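Local coordinates for arginine kinase (Anthopleura japonica, PDB 4RF9), which catalyses the reversible transfer of phosphate from ATP to L-arginine, giving phosphoarginine and ADP, with two phosphagen kinase repeats in one chain, at residues Ser289-Ile294 and Val331-Asn336; Pro631-Thr636 and Arg689-Leu694; Val147-Arg152 and Trp211-Gly216; Val372-Leu377 and Ser415-Leu420. One frame throughout, in Å; residues are numbered along the deposited sequence.

In the fold
Contacts 1 and 3 belong to the first phosphagen kinase repeat and contacts 2 and 4 to the second. Contact 1 joins two neighbouring strands of the first catalytic sheet and includes part of the predicted ATP site; contact 3 packs a helix start against a loop, and the centres of contacts 1 and 3 are about 35 Å apart. Helix 344-369 lies against contact 1 and leads into 372-377 of contact 4; the nearest atoms of these contacts are about 9 Å apart. The centres of contacts 2 and 4 are about 26 Å apart, and the CA of G635 in contact 2 is about 10 Å from a bound arginine. Contacts 2 and 3 are farthest apart, about 64 Å between centres.

Contact 1. Residues Ser289-Ile294 and Val331-Asn336; sequences SVHVKI and VYDISN
V290 faces I334, and V292 faces Y332, across an antiparallel ladder in the eight-stranded sheet of the first phosphagen kinase catalytic domain. These are the hydrogen-bonded pairs, and each is joined by two backbone bonds. V290 N gives to I334 O at 2.9 Å, and I334 N returns to V290 O at 2.8 Å. The second pair repeats the pattern, although Y332 N reaches V292 O from 41° above the carbonyl plane.

Weaker C-H contacts fill the intervals, as where S289 CA lies 3.1 Å from I334 O.

On the sheet face that carries S289, H291 and D333, the polar groups meet. D333 sends CG anti to its N (chi1 -173°), and the carboxylate reaches the H291 ring. D333 OD1 lies in the ring plane, at the edge, 3.1 Å from H291 CD2, while ring and carboxylate planes stand 81° apart. NE2 is too poorly angled for a bond to this oxygen. The carboxylate's strong partner is R287, which forms a salt bridge with OD2. S289, V290 and H291 are predicted to belong to the ATP site, and S289 lies beside R131, also predicted to bind ATP.

Apolar side chains also meet on the other face, toward helix 344-369. V292 CG1 touches I334 CG1 at 3.7 Å. At the ladder's end I294 crosses Y332 at about a right angle, its CG2 methyl 3.5 Å from ring atom CD1.

Contact 2. Residues Pro631-Thr636 and Arg689-Leu694; sequences PTNLGT and RRRLGL
The guanidinium of R691 has N633 OD1 over one face, 3.4 Å above the plane and offset toward the rim, with the N633 amide turned 77° against it. Both segments are loops of the second catalytic domain: one runs into strand 638-645 and the other leaves the adjacent strand 683-688. N633 OD1 is hydrogen-bonded to R485, so its approach to R691, 3.5 Å from NE, is a secondary one. T632 O comes at the guanidinium obliquely, 3.0 Å from NH1. The R691 chain is extended from CG to NE, which carries its flat end along the 631-636 loop, and Y448 of helix 438-448 touches the R691 side chain as well.

The two backbones are joined by T636 N, which donates to R691 O at 2.7 Å with an N-H...O angle of 151°. G635, at positive phi, brings its CA to 3.3 Å from the same oxygen. It also lies under the branch of L692, whose CD1 is 3.5 Å from G635 CA, and helix 438-448 continues this apolar patch where V445 meets both L634 and L692.

T636 supplies the other polar link. Its OG1 sits between its own backbone N and carbonyl carbon (chi1 60°), where it accepts from M638 N and also meets a water. The water lies 2.7 Å from T636 OG1 and donates to R690 O at 2.9 Å.

Contact 3. Residues Val147-Arg152 and Trp211-Gly216; sequences VTKAHR and WPEGRG
R152 and R215 lay their guanidinium groups flat on one another, the planes only 2° apart and the centres separated by 4.2 Å. The overlap is offset: R152 NE sits over one face of the R215 group, and W211 CE3 lies over the opposite face, offset toward the rim. The stack joins helix 149-163, in the C-terminal region of the first phosphagen kinase repeat, to the loop before strand 216-220 of its antiparallel sheet. R152 leaves the first turn of the helix with CG anti to its N (chi1 -174°); the extended chi1 and chi2 bring CD to 3.2 Å from E213 O, and the turn about CG-CD lays the guanidinium on R215.

E213 and G214 are the corners of the type II turn from P212 to R215, G214 taking the positive-phi one beside R152 CG. The turn carbonyl also holds the stack in position: R215 NH2 donates to E213 O at 2.9 Å and to K209 O.

Nearer the helix start, K149 crosses E213 obliquely. Its ammonium forms a salt bridge, NZ to OE1 at 2.8 Å, approaching from 50° above the carboxylate plane; E210 is a second anionic partner of the same NZ.

Two like charges thus lie face to face, R152 NE and R215 NH2 being 3.5 Å apart. Flat stacking lets R215 point N-H groups outward to its carbonyl acceptors, and E213, already paired with K149, and E210, which touches R152, may offset part of the positive charge.

Contact 4. Residues Val372-Leu377 and Ser415-Leu420; sequences VFPEVL and SGVENL
S415 O, one turn before the end of helix 409-418, is gripped twice by N419, which helps fix the helix end at V417 and the loop at L420, where both meet V376. N419 N bonds it at 2.8 Å in the ordinary helical way. The side-chain amide folds back to give a second bond, ND2 to S415 O at 3.1 Å, with the donor tilted 15° from the carbonyl plane. N419 ND2 also bonds R552 O, and S415 OG bonds F553 O, which ties this helix end to helix 552-557 of the catalytic domain.

The contact belongs to the small helical N-terminal domain of the second phosphagen kinase repeat. There the short 3-10 turn at 375-377, entered through a bond from L377 N to P374 O, packs on the last turn of helix 409-418 and the loop after it. No hydrogen bond crosses between the two segments, and the join is made by aliphatic groups.

V376, V417 and L420 share most of it, the valine at 376 with both methyls engaged. V376 CG1, held between the backbone N and the carbonyl carbon (chi1 85°), touches both V417 CG1 (4.0 Å) and L420 CD2 (3.6 Å). CG2 turns to the other branch of the same leucine, 3.6 Å from L420 CD1, so the two forks meet methyl to methyl. L420 also touches V382 beyond the turn.

P374 and L377 flank this centre. P374 is backed by F395 of helix 392-398 and meets V417 CG2 through its CB at 4.2 Å, while L377 CD2 lies 4.4 Å from L420 CD2.

Contact 1. Residues Ser289-Ile294 and Val331-Asn336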
loop_
_atom_site.group_PDB
_atom_site.type_symbol
_atom_site.label_atom_id
_atom_site.label_comp_id
_atom_site.label_asym_id
_atom_site.label_seq_id
_atom_site.Cartn_x
_atom_site.Cartn_y
_atom_site.Cartn_z
ATOM N N SER A 289 -4.977 6.586 -12.894
ATOM C CA SER A 289 -3.897 7.247 -12.171
ATOM C C SER A 289 -2.859 6.281 -11.608
ATOM O O SER A 289 -3.181 5.160 -11.216
ATOM C CB SER A 289 -4.455 8.132 -11.053
ATOM O OG SER A 289 -5.239 7.378 -10.144
ATOM N N VAL A 290 -1.608 6.733 -11.583
ATOM C CA VAL A 290 -0.505 5.975 -11.008
ATOM C C VAL A 290 0.355 6.903 -10.160
ATOM O O VAL A 290 0.699 8.004 -10.591
ATOM C CB VAL A 290 0.386 5.344 -12.105
ATOM C CG1 VAL A 290 1.636 4.725 -11.493
ATOM C CG2 VAL A 290 -0.389 4.309 -12.908
ATOM N N HIS A 291 0.687 6.465 -8.949
ATOM C CA HIS A 291 1.623 7.192 -8.101
ATOM C C HIS A 291 3.016 6.590 -8.252
ATOM O O HIS A 291 3.214 5.401 -8.008
ATOM C CB HIS A 291 1.179 7.151 -6.638
ATOM C CG HIS A 291 -0.064 7.940 -6.364
ATOM N ND1 HIS A 291 -0.618 8.046 -5.105
ATOM C CD2 HIS A 291 -0.857 8.666 -7.187
ATOM C CE1 HIS A 291 -1.700 8.803 -5.165
ATOM N NE2 HIS A 291 -1.867 9.191 -6.417
ATOM N N VAL A 292 3.975 7.413 -8.665
ATOM C CA VAL A 292 5.328 6.932 -8.936
ATOM C C VAL A 292 6.396 7.929 -8.477
ATOM O O VAL A 292 6.314 9.124 -8.759
ATOM C CB VAL A 292 5.516 6.577 -10.439
ATOM C CG1 VAL A 292 5.162 7.761 -11.334
ATOM C CG2 VAL A 292 6.934 6.085 -10.713
ATOM N N LYS A 293 7.388 7.426 -7.748
ATOM C CA LYS A 293 8.504 8.247 -7.295
ATOM C C LYS A 293 9.481 8.447 -8.446
ATOM O O LYS A 293 10.210 7.527 -8.816
ATOM C CB LYS A 293 9.204 7.588 -6.105
ATOM C CG LYS A 293 10.425 8.339 -5.595
ATOM C CD LYS A 293 10.829 7.845 -4.213
ATOM C CE LYS A 293 12.162 8.434 -3.771
ATOM N NZ LYS A 293 13.302 7.933 -4.592
ATOM N N ILE A 294 9.498 9.652 -9.007
ATOM C CA ILE A 294 10.221 9.889 -10.255
ATOM C C ILE A 294 11.066 11.192 -10.268
ATOM O O ILE A 294 11.064 11.938 -11.249
ATOM C CB ILE A 294 9.208 9.802 -11.449
ATOM C CG1 ILE A 294 9.892 9.382 -12.751
ATOM C CG2 ILE A 294 8.300 11.048 -11.542
ATOM C CD1 ILE A 294 9.759 7.896 -13.039
ATOM N N VAL A 331 7.484 11.936 -5.538
ATOM C CA VAL A 331 6.337 11.141 -5.958
ATOM C C VAL A 331 5.338 11.998 -6.730
ATOM O O VAL A 331 5.008 13.112 -6.320
ATOM C CB VAL A 331 5.640 10.479 -4.748
ATOM C CG1 VAL A 331 4.344 9.799 -5.169
ATOM C CG2 VAL A 331 6.578 9.482 -4.085
ATOM N N TYR A 332 4.870 11.473 -7.857
ATOM C CA TYR A 332 3.933 12.192 -8.705
ATOM C C TYR A 332 2.696 11.369 -9.029
ATOM O O TYR A 332 2.771 10.153 -9.218
ATOM C CB TYR A 332 4.613 12.625 -10.005
ATOM C CG TYR A 332 5.607 13.747 -9.831
ATOM C CD1 TYR A 332 6.903 13.492 -9.402
ATOM C CD2 TYR A 332 5.252 15.062 -10.100
ATOM C CE1 TYR A 332 7.815 14.515 -9.242
ATOM C CE2 TYR A 332 6.157 16.093 -9.943
ATOM C CZ TYR A 332 7.439 15.812 -9.515
ATOM O OH TYR A 332 8.348 16.832 -9.355
ATOM N N ASP A 333 1.554 12.045 -9.092
ATOM C CA ASP A 333 0.335 11.415 -9.566
ATOM C C ASP A 333 0.223 11.616 -11.072
ATOM O O ASP A 333 -0.034 12.723 -11.548
ATOM C CB ASP A 333 -0.894 11.987 -8.855
ATOM C CG ASP A 333 -2.160 11.231 -9.199
ATOM O OD1 ASP A 333 -2.050 10.071 -9.648
ATOM O OD2 ASP A 333 -3.263 11.788 -9.020
ATOM N N ILE A 334 0.441 10.539 -11.819
ATOM C CA ILE A 334 0.315 10.586 -13.264
ATOM C C ILE A 334 -1.104 10.188 -13.624
ATOM O O ILE A 334 -1.647 9.242 -13.059
ATOM C CB ILE A 334 1.301 9.620 -13.952
ATOM C CG1 ILE A 334 2.678 9.699 -13.291
ATOM C CG2 ILE A 334 1.393 9.922 -15.445
ATOM C CD1 ILE A 334 3.372 11.029 -13.476
ATOM N N SER A 335 -1.713 10.916 -14.553
ATOM C CA SER A 335 -3.086 10.623 -14.939
ATOM C C SER A 335 -3.415 11.066 -16.362
ATOM O O SER A 335 -2.720 11.896 -16.946
ATOM C CB SER A 335 -4.066 11.246 -13.941
ATOM O OG SER A 335 -3.856 12.641 -13.819
ATOM N N ASN A 336 -4.484 10.494 -16.906
ATOM C CA ASN A 336 -4.953 10.822 -18.247
ATOM C C ASN A 336 -5.607 12.196 -18.284
ATOM O O ASN A 336 -6.173 12.648 -17.290
ATOM C CB ASN A 336 -5.953 9.767 -18.719
ATOM C CG ASN A 336 -7.189 9.707 -17.840
ATOM O OD1 ASN A 336 -7.118 9.310 -16.677
ATOM N ND2 ASN A 336 -8.333 10.094 -18.394
#

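Contact 2. Residues Pro631-Thr636 and Arg689-Leu694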
loop_
_atom_site.group_PDB
_atom_site.type_symbol
_atom_site.label_atom_id
_atom_site.label_comp_id
_atom_site.label_asym_id
_atom_site.label_seq_id
_atom_site.Cartn_x
_atom_site.Cartn_y
_atom_site.Cartn_z
ATOM N N PRO A 631 22.328 -9.409 7.903
ATOM C CA PRO A 631 23.410 -10.351 8.230
ATOM C C PRO A 631 23.664 -10.515 9.733
ATOM O O PRO A 631 24.305 -11.485 10.143
ATOM C CB PRO A 631 24.633 -9.720 7.558
ATOM C CG PRO A 631 24.070 -8.909 6.440
ATOM C CD PRO A 631 22.773 -8.371 6.957
ATOM N N THR A 632 23.172 -9.577 10.536
ATOM C CA THR A 632 23.291 -9.667 11.986
ATOM C C THR A 632 22.351 -10.725 12.566
ATOM O O THR A 632 22.548 -11.188 13.687
ATOM C CB THR A 632 22.988 -8.313 12.661
ATOM O OG1 THR A 632 21.664 -7.889 12.316
ATOM C CG2 THR A 632 23.987 -7.254 12.213
ATOM N N ASN A 633 21.334 -11.106 11.797
ATOM C CA ASN A 633 20.333 -12.067 12.260
ATOM C C ASN A 633 20.470 -13.457 11.643
ATOM O O ASN A 633 19.488 -14.187 11.506
ATOM C CB ASN A 633 18.918 -11.524 12.027
ATOM C CG ASN A 633 18.405 -10.711 13.202
ATOM O OD1 ASN A 633 18.594 -11.088 14.358
ATOM N ND2 ASN A 633 17.754 -9.591 12.912
ATOM N N LEU A 634 21.695 -13.822 11.277
ATOM C CA LEU A 634 21.952 -15.129 10.689
ATOM C C LEU A 634 22.119 -16.176 11.783
ATOM O O LEU A 634 22.040 -15.863 12.971
ATOM C CB LEU A 634 23.195 -15.087 9.795
ATOM C CG LEU A 634 23.101 -14.214 8.539
ATOM C CD1 LEU A 634 24.422 -14.203 7.784
ATOM C CD2 LEU A 634 21.963 -14.670 7.631
ATOM N N GLY A 635 22.342 -17.422 11.374
ATOM C CA GLY A 635 22.555 -18.506 12.314
ATOM C C GLY A 635 21.289 -18.964 13.003
ATOM O O GLY A 635 20.412 -19.565 12.379
ATOM N N THR A 636 21.201 -18.689 14.300
ATOM C CA THR A 636 20.011 -19.021 15.065
ATOM C C THR A 636 18.959 -17.942 14.845
ATOM O O THR A 636 17.760 -18.192 14.978
ATOM C CB THR A 636 20.318 -19.137 16.581
ATOM O OG1 THR A 636 20.822 -17.887 17.072
ATOM C CG2 THR A 636 21.345 -20.230 16.842
ATOM N N ARG A 689 25.368 -13.384 23.004
ATOM C CA ARG A 689 26.172 -12.560 22.108
ATOM C C ARG A 689 26.344 -13.216 20.739
ATOM O O ARG A 689 26.532 -12.533 19.734
ATOM C CB ARG A 689 27.541 -12.267 22.728
ATOM C CG ARG A 689 28.231 -11.034 22.165
ATOM C CD ARG A 689 29.601 -10.839 22.793
ATOM N NE ARG A 689 29.565 -10.996 24.245
ATOM C CZ ARG A 689 30.635 -10.919 25.029
ATOM N NH1 ARG A 689 31.828 -10.681 24.499
ATOM N NH2 ARG A 689 30.516 -11.077 26.340
ATOM N N ARG A 690 26.273 -14.545 20.708
ATOM C CA ARG A 690 26.493 -15.297 19.477
ATOM C C ARG A 690 25.195 -15.827 18.870
ATOM O O ARG A 690 24.285 -16.246 19.585
ATOM C CB ARG A 690 27.466 -16.454 19.722
ATOM C CG ARG A 690 28.830 -16.026 20.246
ATOM C CD ARG A 690 29.779 -17.211 20.354
ATOM N NE ARG A 690 31.094 -16.826 20.859
ATOM C CZ ARG A 690 32.130 -17.658 20.946
ATOM N NH1 ARG A 690 32.001 -18.918 20.555
ATOM N NH2 ARG A 690 33.293 -17.231 21.418
ATOM N N ARG A 691 25.124 -15.804 17.544
ATOM C CA ARG A 691 23.974 -16.329 16.820
ATOM C C ARG A 691 24.425 -17.403 15.839
ATOM O O ARG A 691 23.652 -18.278 15.453
ATOM C CB ARG A 691 23.274 -15.214 16.042
ATOM C CG ARG A 691 22.516 -14.202 16.885
ATOM C CD ARG A 691 21.742 -13.248 15.983
ATOM N NE ARG A 691 20.895 -12.325 16.734
ATOM C CZ ARG A 691 21.227 -11.071 17.026
ATOM N NH1 ARG A 691 22.395 -10.581 16.631
ATOM N NH2 ARG A 691 20.389 -10.307 17.711
ATOM N N LEU A 692 25.691 -17.318 15.444
ATOM C CA LEU A 692 26.245 -18.133 14.372
ATOM C C LEU A 692 27.423 -18.950 14.894
ATOM O O LEU A 692 28.374 -18.397 15.443
ATOM C CB LEU A 692 26.693 -17.218 13.226
ATOM C CG LEU A 692 26.990 -17.768 11.829
ATOM C CD1 LEU A 692 25.893 -18.692 11.331
ATOM C CD2 LEU A 692 27.191 -16.616 10.848
ATOM N N GLY A 693 27.352 -20.268 14.729
ATOM C CA GLY A 693 28.402 -21.154 15.202
ATOM C C GLY A 693 27.951 -22.043 16.344
ATOM O O GLY A 693 28.666 -22.958 16.754
ATOM N N LEU A 694 26.761 -21.763 16.863
ATOM C CA LEU A 694 26.173 -22.569 17.926
ATOM C C LEU A 694 24.685 -22.756 17.651
ATOM O O LEU A 694 24.064 -21.927 16.989
ATOM C CB LEU A 694 26.399 -21.919 19.297
ATOM C CG LEU A 694 25.451 -20.811 19.775
ATOM C CD1 LEU A 694 25.741 -20.449 21.228
ATOM C CD2 LEU A 694 25.516 -19.571 18.891
HETATM O O HOH W 1 22.020 -18.090 19.449
#

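Contact 3. Residues Val147-Arg152 and Trp211-Gly216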
loop_
_atom_site.group_PDB
_atom_site.type_symbol
_atom_site.label_atom_id
_atom_site.label_comp_id
_atom_site.label_asym_id
_atom_site.label_seq_id
_atom_site.Cartn_x
_atom_site.Cartn_y
_atom_site.Cartn_z
ATOM N N VAL A 147 -32.950 12.275 -12.006
ATOM C CA VAL A 147 -33.533 10.988 -11.636
ATOM C C VAL A 147 -34.664 11.178 -10.628
ATOM O O VAL A 147 -34.554 11.983 -9.702
ATOM C CB VAL A 147 -32.466 10.014 -11.073
ATOM C CG1 VAL A 147 -31.777 10.603 -9.845
ATOM C CG2 VAL A 147 -33.082 8.664 -10.750
ATOM N N THR A 148 -35.765 10.457 -10.815
ATOM C CA THR A 148 -36.868 10.541 -9.869
ATOM C C THR A 148 -36.539 9.760 -8.603
ATOM O O THR A 148 -35.601 8.964 -8.578
ATOM C CB THR A 148 -38.197 10.037 -10.464
ATOM O OG1 THR A 148 -38.086 8.648 -10.798
ATOM C CG2 THR A 148 -38.560 10.830 -11.710
ATOM N N LYS A 149 -37.317 10.006 -7.557
ATOM C CA LYS A 149 -37.133 9.347 -6.272
ATOM C C LYS A 149 -37.247 7.834 -6.409
ATOM O O LYS A 149 -36.410 7.084 -5.901
ATOM C CB LYS A 149 -38.179 9.863 -5.287
ATOM C CG LYS A 149 -38.023 9.344 -3.879
ATOM C CD LYS A 149 -39.042 9.989 -2.963
ATOM C CE LYS A 149 -38.881 9.491 -1.544
ATOM N NZ LYS A 149 -37.533 9.812 -0.997
ATOM N N ALA A 150 -38.290 7.395 -7.107
ATOM C CA ALA A 150 -38.540 5.977 -7.321
ATOM C C ALA A 150 -37.476 5.343 -8.215
ATOM O O ALA A 150 -37.078 4.200 -8.000
ATOM C CB ALA A 150 -39.929 5.770 -7.911
ATOM N N HIS A 151 -37.017 6.091 -9.215
ATOM C CA HIS A 151 -36.003 5.590 -10.137
ATOM C C HIS A 151 -34.633 5.421 -9.481
ATOM O O HIS A 151 -33.898 4.493 -9.813
ATOM C CB HIS A 151 -35.896 6.478 -11.382
ATOM C CG HIS A 151 -36.949 6.205 -12.409
ATOM N ND1 HIS A 151 -37.094 6.967 -13.550
ATOM C CD2 HIS A 151 -37.907 5.249 -12.471
ATOM C CE1 HIS A 151 -38.098 6.495 -14.267
ATOM N NE2 HIS A 151 -38.608 5.453 -13.635
ATOM N N ARG A 152 -34.292 6.312 -8.555
ATOM C CA ARG A 152 -33.031 6.197 -7.830
ATOM C C ARG A 152 -33.018 4.916 -7.002
ATOM O O ARG A 152 -31.999 4.227 -6.916
ATOM C CB ARG A 152 -32.801 7.411 -6.927
ATOM C CG ARG A 152 -31.437 7.410 -6.258
ATOM C CD ARG A 152 -31.272 8.564 -5.285
ATOM N NE ARG A 152 -31.154 9.859 -5.952
ATOM C CZ ARG A 152 -32.142 10.744 -6.045
ATOM N NH1 ARG A 152 -33.325 10.474 -5.511
ATOM N NH2 ARG A 152 -31.946 11.899 -6.666
ATOM N N TRP A 211 -31.470 12.825 -0.061
ATOM C CA TRP A 211 -30.310 12.287 0.645
ATOM C C TRP A 211 -30.734 11.676 1.979
ATOM O O TRP A 211 -31.509 12.283 2.716
ATOM C CB TRP A 211 -29.255 13.375 0.875
ATOM C CG TRP A 211 -28.014 12.854 1.534
ATOM C CD1 TRP A 211 -27.757 12.800 2.873
ATOM C CD2 TRP A 211 -26.871 12.290 0.882
ATOM N NE1 TRP A 211 -26.519 12.243 3.095
ATOM C CE2 TRP A 211 -25.956 11.922 1.888
ATOM C CE3 TRP A 211 -26.530 12.065 -0.455
ATOM C CZ2 TRP A 211 -24.725 11.339 1.599
ATOM C CZ3 TRP A 211 -25.307 11.489 -0.740
ATOM C CH2 TRP A 211 -24.419 11.133 0.282
ATOM N N PRO A 212 -30.225 10.471 2.296
ATOM C CA PRO A 212 -29.287 9.695 1.484
ATOM C C PRO A 212 -29.922 8.471 0.819
ATOM O O PRO A 212 -29.199 7.520 0.513
ATOM C CB PRO A 212 -28.265 9.230 2.525
ATOM C CG PRO A 212 -29.070 9.151 3.840
ATOM C CD PRO A 212 -30.405 9.839 3.611
ATOM N N GLU A 213 -31.236 8.493 0.603
ATOM C CA GLU A 213 -31.942 7.370 -0.019
ATOM C C GLU A 213 -31.335 6.937 -1.353
ATOM O O GLU A 213 -31.055 7.766 -2.219
ATOM C CB GLU A 213 -33.421 7.702 -0.237
ATOM C CG GLU A 213 -34.324 7.465 0.962
ATOM C CD GLU A 213 -35.785 7.645 0.611
ATOM O OE1 GLU A 213 -36.137 7.441 -0.571
ATOM O OE2 GLU A 213 -36.582 7.998 1.506
ATOM N N GLY A 214 -31.139 5.633 -1.505
ATOM C CA GLY A 214 -30.650 5.078 -2.752
ATOM C C GLY A 214 -29.142 5.113 -2.903
ATOM O O GLY A 214 -28.603 4.553 -3.856
ATOM N N ARG A 215 -28.456 5.773 -1.975
ATOM C CA ARG A 215 -26.995 5.822 -2.008
ATOM C C ARG A 215 -26.397 4.642 -1.253
ATOM O O ARG A 215 -26.947 4.194 -0.249
ATOM C CB ARG A 215 -26.466 7.141 -1.431
ATOM C CG ARG A 215 -26.534 8.334 -2.381
ATOM C CD ARG A 215 -27.953 8.865 -2.523
ATOM N NE ARG A 215 -27.998 10.160 -3.193
ATOM C CZ ARG A 215 -29.078 10.934 -3.244
ATOM N NH1 ARG A 215 -29.033 12.100 -3.872
ATOM N NH2 ARG A 215 -30.204 10.542 -2.662
ATOM N N GLY A 216 -25.266 4.142 -1.737
ATOM C CA GLY A 216 -24.641 2.984 -1.128
ATOM C C GLY A 216 -23.209 2.756 -1.566
ATOM O O GLY A 216 -22.724 3.391 -2.502
#

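Contact 4. Residues Val372-Leu377 and Ser415-Leu420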
loop_
_atom_site.group_PDB
_atom_site.type_symbol
_atom_site.label_atom_id
_atom_site.label_comp_id
_atom_site.label_asym_id
_atom_site.label_seq_id
_atom_site.Cartn_x
_atom_site.Cartn_y
_atom_site.Cartn_z
ATOM N N VAL A 372 29.510 4.369 -10.812
ATOM C CA VAL A 372 30.814 4.705 -10.248
ATOM C C VAL A 372 30.886 4.327 -8.764
ATOM O O VAL A 372 29.857 4.106 -8.122
ATOM C CB VAL A 372 31.122 6.213 -10.427
ATOM C CG1 VAL A 372 32.623 6.464 -10.405
ATOM C CG2 VAL A 372 30.523 6.726 -11.731
ATOM N N PHE A 373 32.103 4.236 -8.231
ATOM C CA PHE A 373 32.307 3.977 -6.809
ATOM C C PHE A 373 31.657 5.081 -5.979
ATOM O O PHE A 373 31.832 6.265 -6.275
ATOM C CB PHE A 373 33.807 3.884 -6.487
ATOM C CG PHE A 373 34.104 3.424 -5.084
ATOM C CD1 PHE A 373 34.223 2.074 -4.794
ATOM C CD2 PHE A 373 34.266 4.339 -4.056
ATOM C CE1 PHE A 373 34.495 1.646 -3.505
ATOM C CE2 PHE A 373 34.539 3.918 -2.767
ATOM C CZ PHE A 373 34.652 2.570 -2.492
ATOM N N PRO A 374 30.889 4.694 -4.947
ATOM C CA PRO A 374 30.241 5.643 -4.036
ATOM C C PRO A 374 31.277 6.563 -3.398
ATOM O O PRO A 374 31.835 6.229 -2.350
ATOM C CB PRO A 374 29.606 4.736 -2.976
ATOM C CG PRO A 374 29.440 3.414 -3.656
ATOM C CD PRO A 374 30.625 3.297 -4.564
ATOM N N GLU A 375 31.527 7.703 -4.038
ATOM C CA GLU A 375 32.537 8.666 -3.595
ATOM C C GLU A 375 32.388 9.052 -2.124
ATOM O O GLU A 375 33.365 9.415 -1.470
ATOM C CB GLU A 375 32.480 9.929 -4.460
ATOM C CG GLU A 375 33.700 10.832 -4.334
ATOM C CD GLU A 375 34.889 10.302 -5.108
ATOM O OE1 GLU A 375 34.697 9.366 -5.913
ATOM O OE2 GLU A 375 36.012 10.816 -4.916
ATOM N N VAL A 376 31.163 8.967 -1.613
ATOM C CA VAL A 376 30.871 9.335 -0.232
ATOM C C VAL A 376 31.499 8.357 0.762
ATOM O O VAL A 376 31.626 8.662 1.950
ATOM C CB VAL A 376 29.346 9.429 0.022
ATOM C CG1 VAL A 376 28.767 8.060 0.361
ATOM C CG2 VAL A 376 29.052 10.425 1.131
ATOM N N LEU A 377 31.894 7.187 0.271
ATOM C CA LEU A 377 32.530 6.176 1.109
ATOM C C LEU A 377 34.028 6.413 1.267
ATOM O O LEU A 377 34.692 5.713 2.024
ATOM C CB LEU A 377 32.294 4.772 0.542
ATOM C CG LEU A 377 30.931 4.127 0.793
ATOM C CD1 LEU A 377 30.906 2.695 0.270
ATOM C CD2 LEU A 377 30.579 4.169 2.274
ATOM N N SER A 415 21.842 1.212 1.727
ATOM C CA SER A 415 21.529 1.768 3.037
ATOM C C SER A 415 22.790 2.290 3.711
ATOM O O SER A 415 22.762 3.304 4.407
ATOM C CB SER A 415 20.848 0.719 3.918
ATOM O OG SER A 415 20.318 1.305 5.095
ATOM N N GLY A 416 23.900 1.592 3.493
ATOM C CA GLY A 416 25.178 2.002 4.038
ATOM C C GLY A 416 25.729 3.225 3.336
ATOM O O GLY A 416 26.516 3.979 3.906
ATOM N N VAL A 417 25.315 3.419 2.088
ATOM C CA VAL A 417 25.708 4.596 1.324
ATOM C C VAL A 417 24.888 5.805 1.761
ATOM O O VAL A 417 25.437 6.869 2.055
ATOM C CB VAL A 417 25.511 4.382 -0.191
ATOM C CG1 VAL A 417 25.818 5.663 -0.954
ATOM C CG2 VAL A 417 26.381 3.234 -0.687
ATOM N N GLU A 418 23.572 5.628 1.806
ATOM C CA GLU A 418 22.656 6.692 2.201
ATOM C C GLU A 418 22.818 7.072 3.672
ATOM O O GLU A 418 22.780 8.249 4.025
ATOM C CB GLU A 418 21.210 6.288 1.901
ATOM C CG GLU A 418 20.892 6.212 0.413
ATOM C CD GLU A 418 21.062 7.550 -0.280
ATOM O OE1 GLU A 418 20.768 8.585 0.352
ATOM O OE2 GLU A 418 21.494 7.569 -1.453
ATOM N N ASN A 419 23.004 6.069 4.525
ATOM C CA ASN A 419 23.235 6.310 5.943
ATOM C C ASN A 419 24.691 6.056 6.315
ATOM O O ASN A 419 25.072 4.932 6.642
ATOM C CB ASN A 419 22.305 5.451 6.798
ATOM C CG ASN A 419 20.846 5.620 6.420
ATOM O OD1 ASN A 419 20.223 6.630 6.743
ATOM N ND2 ASN A 419 20.294 4.627 5.732
ATOM N N LEU A 420 25.497 7.111 6.264
ATOM C CA LEU A 420 26.936 7.012 6.506
ATOM C C LEU A 420 27.299 6.573 7.923
ATOM O O LEU A 420 28.430 6.162 8.178
ATOM C CB LEU A 420 27.611 8.348 6.193
ATOM C CG LEU A 420 27.699 8.732 4.720
ATOM C CD1 LEU A 420 28.213 10.153 4.594
ATOM C CD2 LEU A 420 28.590 7.759 3.953
#